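Long-range contact in vinylacetyl-CoA Delta-isomerase (Nitrosopumilus maritimus SCM1, PDB 6VJR), which probably isomerises vinylacetyl-CoA and acts as a 4-hydroxybutyryl-CoA dehydratase, using bound FAD and a [4Fe-4S] cluster: residues Ala146-Lys151 with Met199-Leu204. Sequence-based numbering, arbitrary orientation.
Sequences AMTDPK and MPTIRL. With FAD (flavin-adenine dinucleotide), chain F.
The flavin-binding loop that follows strand 143-146 packs here on the loop leaving the parallel neighbour strand 195-198, and the single direct hydrogen bond between the two segments runs from Met199 N to Ala146 O (3.0 Å). Beyond it the two loops stay packed. Met147 O and Met199 O, two acceptors 3.2 Å apart, are both hydrogen-bonded by Lys184 NZ, which bridges them; Met147 CA-H also points at Met199 O. With CG anti to its backbone N (chi1 173°), Met147 reaches over Pro200 O and bends at chi3, bringing CE to 4.0 Å from Met199 CB, the two side chains crossing at about a right angle. Pro200 O, buried under this thioether, has no polar partner. Thr201 turns its side chain onto the flavin-binding loop: its CG2 lies 3.3 Å from Asp149 OD1, and OG1 faces Met147 CG. Two waters add polar links between the loops. One molecule donates to Asp149 OD1 and accepts from Thr201 N, while Asp149 OD2 is held by Thr168 N and Lys184. A second donates to Thr148 OG1 and joins it to Thr201 OG1 and FAD O4'. On the cofactor side, Met147 N and Thr148 N both bond FAD O2, the latter nearly straight (171°). Thr148 OG1, beside its own backbone N (chi1 -47°), donates to FAD N1 at 2.9 Å and accepts from FAD O2'. Lys151 NZ reaches the diphosphate at O1A (2.8 Å). Paired backbone N-H groups on O2 with a hydroxyl at N1 hold the pyrimidine end of the isoalloxazine, as is typical of the flavin site of acyl-CoA dehydrogenase-like folds.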
ATOM      1  N   ALA A 146       7.572   2.587 -33.916  1.00 15.92           N
ATOM      2  CA  ALA A 146       8.791   3.207 -33.468  1.00 15.73           C
ATOM      3  C   ALA A 146       8.559   4.679 -33.148  1.00 14.31           C
ATOM      4  O   ALA A 146       8.806   5.564 -33.979  1.00 14.96           O
ATOM      5  CB  ALA A 146       9.888   3.004 -34.496  1.00 17.53           C
ATOM      6  N   MET A 147       8.212   4.930 -31.879  1.00 14.68           N
ATOM      7  CA  MET A 147       7.891   6.284 -31.456  1.00 14.01           C
ATOM      8  C   MET A 147       9.035   6.904 -30.656  1.00 14.11           C
ATOM      9  O   MET A 147       9.465   8.016 -30.952  1.00 14.56           O
ATOM     10  CB  MET A 147       6.586   6.274 -30.659  1.00 15.29           C
ATOM     11  CG  MET A 147       6.255   7.613 -30.029  1.00 16.75           C
ATOM     12  SD  MET A 147       4.570   7.756 -29.400  1.00 19.50           S
ATOM     13  CE  MET A 147       3.633   7.716 -30.932  1.00 19.54           C
ATOM     14  N   THR A 148       9.487   6.216 -29.628  1.00 12.99           N
ATOM     15  CA  THR A 148      10.377   6.820 -28.648  1.00 12.98           C
ATOM     16  C   THR A 148      11.788   7.023 -29.175  1.00 12.35           C
ATOM     17  O   THR A 148      12.533   6.071 -29.375  1.00 13.96           O
ATOM     18  CB  THR A 148      10.412   5.963 -27.392  1.00 12.73           C
ATOM     19  OG1 THR A 148       9.110   5.582 -26.961  1.00 13.62           O
ATOM     20  CG2 THR A 148      11.152   6.703 -26.296  1.00 14.11           C
ATOM     21  N   ASP A 149      12.199   8.303 -29.234  1.00 13.16           N
ATOM     22  CA  ASP A 149      13.552   8.704 -29.574  1.00 13.45           C
ATOM     23  C   ASP A 149      14.404   8.637 -28.303  1.00 13.36           C
ATOM     24  O   ASP A 149      13.907   8.448 -27.187  1.00 13.17           O
ATOM     25  CB  ASP A 149      13.595  10.131 -30.111  1.00 14.78           C
ATOM     26  CG  ASP A 149      12.567  10.366 -31.208  1.00 16.03           C
ATOM     27  OD1 ASP A 149      11.399  10.594 -30.833  1.00 18.83           O
ATOM     28  OD2 ASP A 149      12.905  10.187 -32.393  1.00 18.29           O
ATOM     29  N   PRO A 150      15.739   8.725 -28.431  1.00 14.99           N
ATOM     30  CA  PRO A 150      16.598   8.754 -27.253  1.00 12.96           C
ATOM     31  C   PRO A 150      16.352   9.940 -26.322  1.00 13.34           C
ATOM     32  O   PRO A 150      16.498   9.748 -25.121  1.00 13.93           O
ATOM     33  CB  PRO A 150      18.004   8.724 -27.833  1.00 15.15           C
ATOM     34  CG  PRO A 150      17.826   8.091 -29.192  1.00 15.50           C
ATOM     35  CD  PRO A 150      16.513   8.638 -29.656  1.00 14.86           C
ATOM     36  N   LYS A 151      16.097  11.112 -26.905  1.00 13.50           N
ATOM     37  CA  LYS A 151      15.589  12.311 -26.260  1.00 14.29           C
ATOM     38  C   LYS A 151      16.633  13.224 -25.593  1.00 14.57           C
ATOM     39  O   LYS A 151      16.260  14.327 -25.204  1.00 16.04           O
ATOM     40  CB  LYS A 151      14.479  12.035 -25.235  1.00 14.73           C
ATOM     41  CG  LYS A 151      13.229  11.409 -25.847  1.00 15.57           C
ATOM     42  CD  LYS A 151      12.018  11.346 -24.935  1.00 16.55           C
ATOM     43  CE  LYS A 151      12.296  10.670 -23.676  1.00 16.62           C
ATOM     44  NZ  LYS A 151      11.153  10.478 -22.753  1.00 17.50           N
ATOM     45  N   MET A 199       7.346   7.451 -35.758  1.00 15.46           N
ATOM     46  CA  MET A 199       6.336   8.410 -35.318  1.00 15.86           C
ATOM     47  C   MET A 199       6.948   9.350 -34.293  1.00 14.58           C
ATOM     48  O   MET A 199       7.762   8.914 -33.505  1.00 15.21           O
ATOM     49  CB  MET A 199       5.147   7.715 -34.629  1.00 17.43           C
ATOM     50  CG  MET A 199       4.370   6.718 -35.479  1.00 20.16           C
ATOM     51  SD  MET A 199       3.156   5.744 -34.550  1.00 22.35           S
ATOM     52  CE  MET A 199       4.272   4.567 -33.759  1.00 23.42           C
ATOM     53  N   PRO A 200       6.552  10.631 -34.271  1.00 16.35           N
ATOM     54  CA  PRO A 200       7.035  11.566 -33.254  1.00 16.85           C
ATOM     55  C   PRO A 200       6.556  11.148 -31.870  1.00 16.09           C
ATOM     56  O   PRO A 200       5.500  10.531 -31.724  1.00 16.17           O
ATOM     57  CB  PRO A 200       6.512  12.915 -33.695  1.00 19.01           C
ATOM     58  CG  PRO A 200       5.373  12.559 -34.621  1.00 22.68           C
ATOM     59  CD  PRO A 200       5.592  11.226 -35.205  1.00 18.83           C
ATOM     60  N   THR A 201       7.347  11.483 -30.858  1.00 15.28           N
ATOM     61  CA  THR A 201       7.085  10.999 -29.505  1.00 16.90           C
ATOM     62  C   THR A 201       6.546  12.042 -28.519  1.00 16.50           C
ATOM     63  O   THR A 201       6.278  11.684 -27.359  1.00 17.72           O
ATOM     64  CB  THR A 201       8.353  10.379 -28.929  1.00 17.83           C
ATOM     65  OG1 THR A 201       7.956   9.597 -27.793  1.00 19.67           O
ATOM     66  CG2 THR A 201       9.337  11.424 -28.460  1.00 18.51           C
ATOM     67  N   ILE A 202       6.414  13.302 -28.929  1.00 17.06           N
ATOM     68  CA  ILE A 202       6.142  14.416 -28.026  1.00 19.85           C
ATOM     69  C   ILE A 202       5.324  15.436 -28.805  1.00 20.54           C
ATOM     70  O   ILE A 202       5.377  15.455 -30.031  1.00 19.16           O
ATOM     71  CB  ILE A 202       7.490  14.987 -27.550  1.00 23.95           C
ATOM     72  CG1 ILE A 202       7.369  16.028 -26.511  1.00 28.44           C
ATOM     73  CG2 ILE A 202       8.327  15.507 -28.721  1.00 23.04           C
ATOM     74  CD1 ILE A 202       8.691  16.296 -25.808  1.00 28.44           C
ATOM     75  N   ARG A 203       4.549  16.250 -28.080  1.00 21.81           N
ATOM     76  CA  ARG A 203       3.962  17.450 -28.641  1.00 21.76           C
ATOM     77  C   ARG A 203       5.073  18.242 -29.328  1.00 19.53           C
ATOM     78  O   ARG A 203       6.181  18.403 -28.791  1.00 20.83           O
ATOM     79  CB  ARG A 203       3.354  18.289 -27.515  1.00 25.38           C
ATOM     80  CG  ARG A 203       2.601  19.538 -27.946  1.00 30.48           C
ATOM     81  CD  ARG A 203       2.004  20.232 -26.722  1.00 36.80           C
ATOM     82  NE  ARG A 203       1.517  21.551 -27.137  1.00 47.74           N
ATOM     83  CZ  ARG A 203       2.263  22.657 -27.285  1.00 52.49           C
ATOM     84  NH1 ARG A 203       1.764  23.672 -27.961  1.00 59.37           N
ATOM     85  NH2 ARG A 203       3.512  22.732 -26.829  1.00 53.19           N
ATOM     86  N   LEU A 204       4.738  18.794 -30.491  1.00 19.14           N
ATOM     87  CA  LEU A 204       5.684  19.582 -31.274  1.00 20.50           C
ATOM     88  C   LEU A 204       5.146  20.995 -31.430  1.00 21.32           C
ATOM     89  O   LEU A 204       3.958  21.171 -31.648  1.00 22.88           O
ATOM     90  CB  LEU A 204       5.883  18.951 -32.649  1.00 19.40           C
ATOM     91  CG  LEU A 204       6.494  17.547 -32.668  1.00 18.37           C
ATOM     92  CD1 LEU A 204       6.563  17.025 -34.112  1.00 18.79           C
ATOM     93  CD2 LEU A 204       7.833  17.423 -31.982  1.00 19.21           C
TER
HETATM   94  PA  FAD F 602      12.667   8.983 -19.330  1.00 12.52           P
HETATM   95  O1A FAD F 602      11.777   9.876 -20.093  1.00 14.52           O
HETATM   96  O2A FAD F 602      14.108   9.298 -19.320  1.00 12.73           O
HETATM   97  O5B FAD F 602      11.997   8.814 -17.895  1.00 12.22           O
HETATM   98  C5B FAD F 602      12.788   8.708 -16.686  1.00 11.79           C
HETATM   99  C4B FAD F 602      12.075   9.440 -15.587  1.00 12.18           C
HETATM  100  O4B FAD F 602      12.155  10.866 -15.830  1.00 11.88           O
HETATM  101  C3B FAD F 602      10.580   9.123 -15.392  1.00 11.70           C
HETATM  102  O3B FAD F 602      10.245   9.143 -14.001  1.00 12.39           O
HETATM  103  C2B FAD F 602       9.889  10.271 -16.117  1.00 11.35           C
HETATM  104  O2B FAD F 602       8.559  10.565 -15.718  1.00 12.02           O
HETATM  105  C1B FAD F 602      10.847  11.425 -15.813  1.00 11.55           C
HETATM  106  N9A FAD F 602      10.826  12.481 -16.818  1.00 11.95           N
HETATM  107  C8A FAD F 602      11.252  12.460 -18.129  1.00 14.16           C
HETATM  108  N7A FAD F 602      11.128  13.596 -18.768  1.00 14.79           N
HETATM  109  C5A FAD F 602      10.553  14.429 -17.826  1.00 13.70           C
HETATM  110  C6A FAD F 602      10.160  15.783 -17.883  1.00 15.68           C
HETATM  111  N6A FAD F 602      10.353  16.547 -18.959  1.00 16.18           N
HETATM  112  N1A FAD F 602       9.558  16.305 -16.791  1.00 16.83           N
HETATM  113  C2A FAD F 602       9.414  15.526 -15.703  1.00 16.04           C
HETATM  114  N3A FAD F 602       9.773  14.259 -15.513  1.00 15.32           N
HETATM  115  C4A FAD F 602      10.339  13.751 -16.625  1.00 13.76           C
HETATM  116  N1  FAD F 602       8.888   2.741 -27.310  1.00 12.63           N
HETATM  117  C2  FAD F 602       8.594   2.635 -28.648  1.00 13.16           C
HETATM  118  O2  FAD F 602       8.444   3.626 -29.381  1.00 14.43           O
HETATM  119  N3  FAD F 602       8.390   1.378 -29.184  1.00 13.52           N
HETATM  120  C4  FAD F 602       8.487   0.187 -28.524  1.00 12.70           C
HETATM  121  O4  FAD F 602       8.397  -0.882 -29.103  1.00 15.16           O
HETATM  122  C4X FAD F 602       8.897   0.316 -27.134  1.00 12.87           C
HETATM  123  N5  FAD F 602       9.049  -0.799 -26.412  1.00 13.93           N
HETATM  124  C5X FAD F 602       9.648  -0.677 -25.177  1.00 13.60           C
HETATM  125  C6  FAD F 602      10.049  -1.819 -24.467  1.00 14.24           C
HETATM  126  C7  FAD F 602      10.696  -1.731 -23.244  1.00 14.47           C
HETATM  127  C7M FAD F 602      11.204  -2.981 -22.568  1.00 16.11           C
HETATM  128  C8  FAD F 602      10.827  -0.472 -22.623  1.00 13.55           C
HETATM  129  C8M FAD F 602      11.422  -0.359 -21.250  1.00 14.24           C
HETATM  130  C9  FAD F 602      10.365   0.658 -23.255  1.00 13.12           C
HETATM  131  C9A FAD F 602       9.801   0.573 -24.553  1.00 12.51           C
HETATM  132  N10 FAD F 602       9.439   1.710 -25.274  1.00 13.74           N
HETATM  133  C10 FAD F 602       9.063   1.639 -26.615  1.00 12.63           C
HETATM  134  C1' FAD F 602       9.870   3.003 -24.708  1.00 13.86           C
HETATM  135  C2' FAD F 602       9.016   3.634 -23.635  1.00 13.38           C
HETATM  136  O2' FAD F 602       7.908   4.264 -24.280  1.00 14.76           O
HETATM  137  C3' FAD F 602       9.841   4.664 -22.851  1.00 13.30           C
HETATM  138  O3' FAD F 602      10.767   3.920 -22.081  1.00 12.67           O
HETATM  139  C4' FAD F 602       9.022   5.657 -22.010  1.00 13.02           C
HETATM  140  O4' FAD F 602       8.319   6.577 -22.855  1.00 14.00           O
HETATM  141  C5' FAD F 602       9.880   6.448 -21.039  1.00 12.04           C
HETATM  142  O5' FAD F 602      10.883   7.151 -21.753  1.00 11.78           O
HETATM  143  P   FAD F 602      12.388   6.998 -21.388  1.00 12.07           P
HETATM  144  O1P FAD F 602      12.822   5.599 -21.399  1.00 11.74           O
HETATM  145  O2P FAD F 602      13.120   7.967 -22.220  1.00 11.77           O
HETATM  146  O3P FAD F 602      12.544   7.458 -19.861  1.00 11.83           O
HETATM  147  O   HOH W   1       7.351   7.310 -25.862  1.00 31.34           O
HETATM  148  O   HOH W   2       9.857  12.542 -31.859  1.00 18.11           O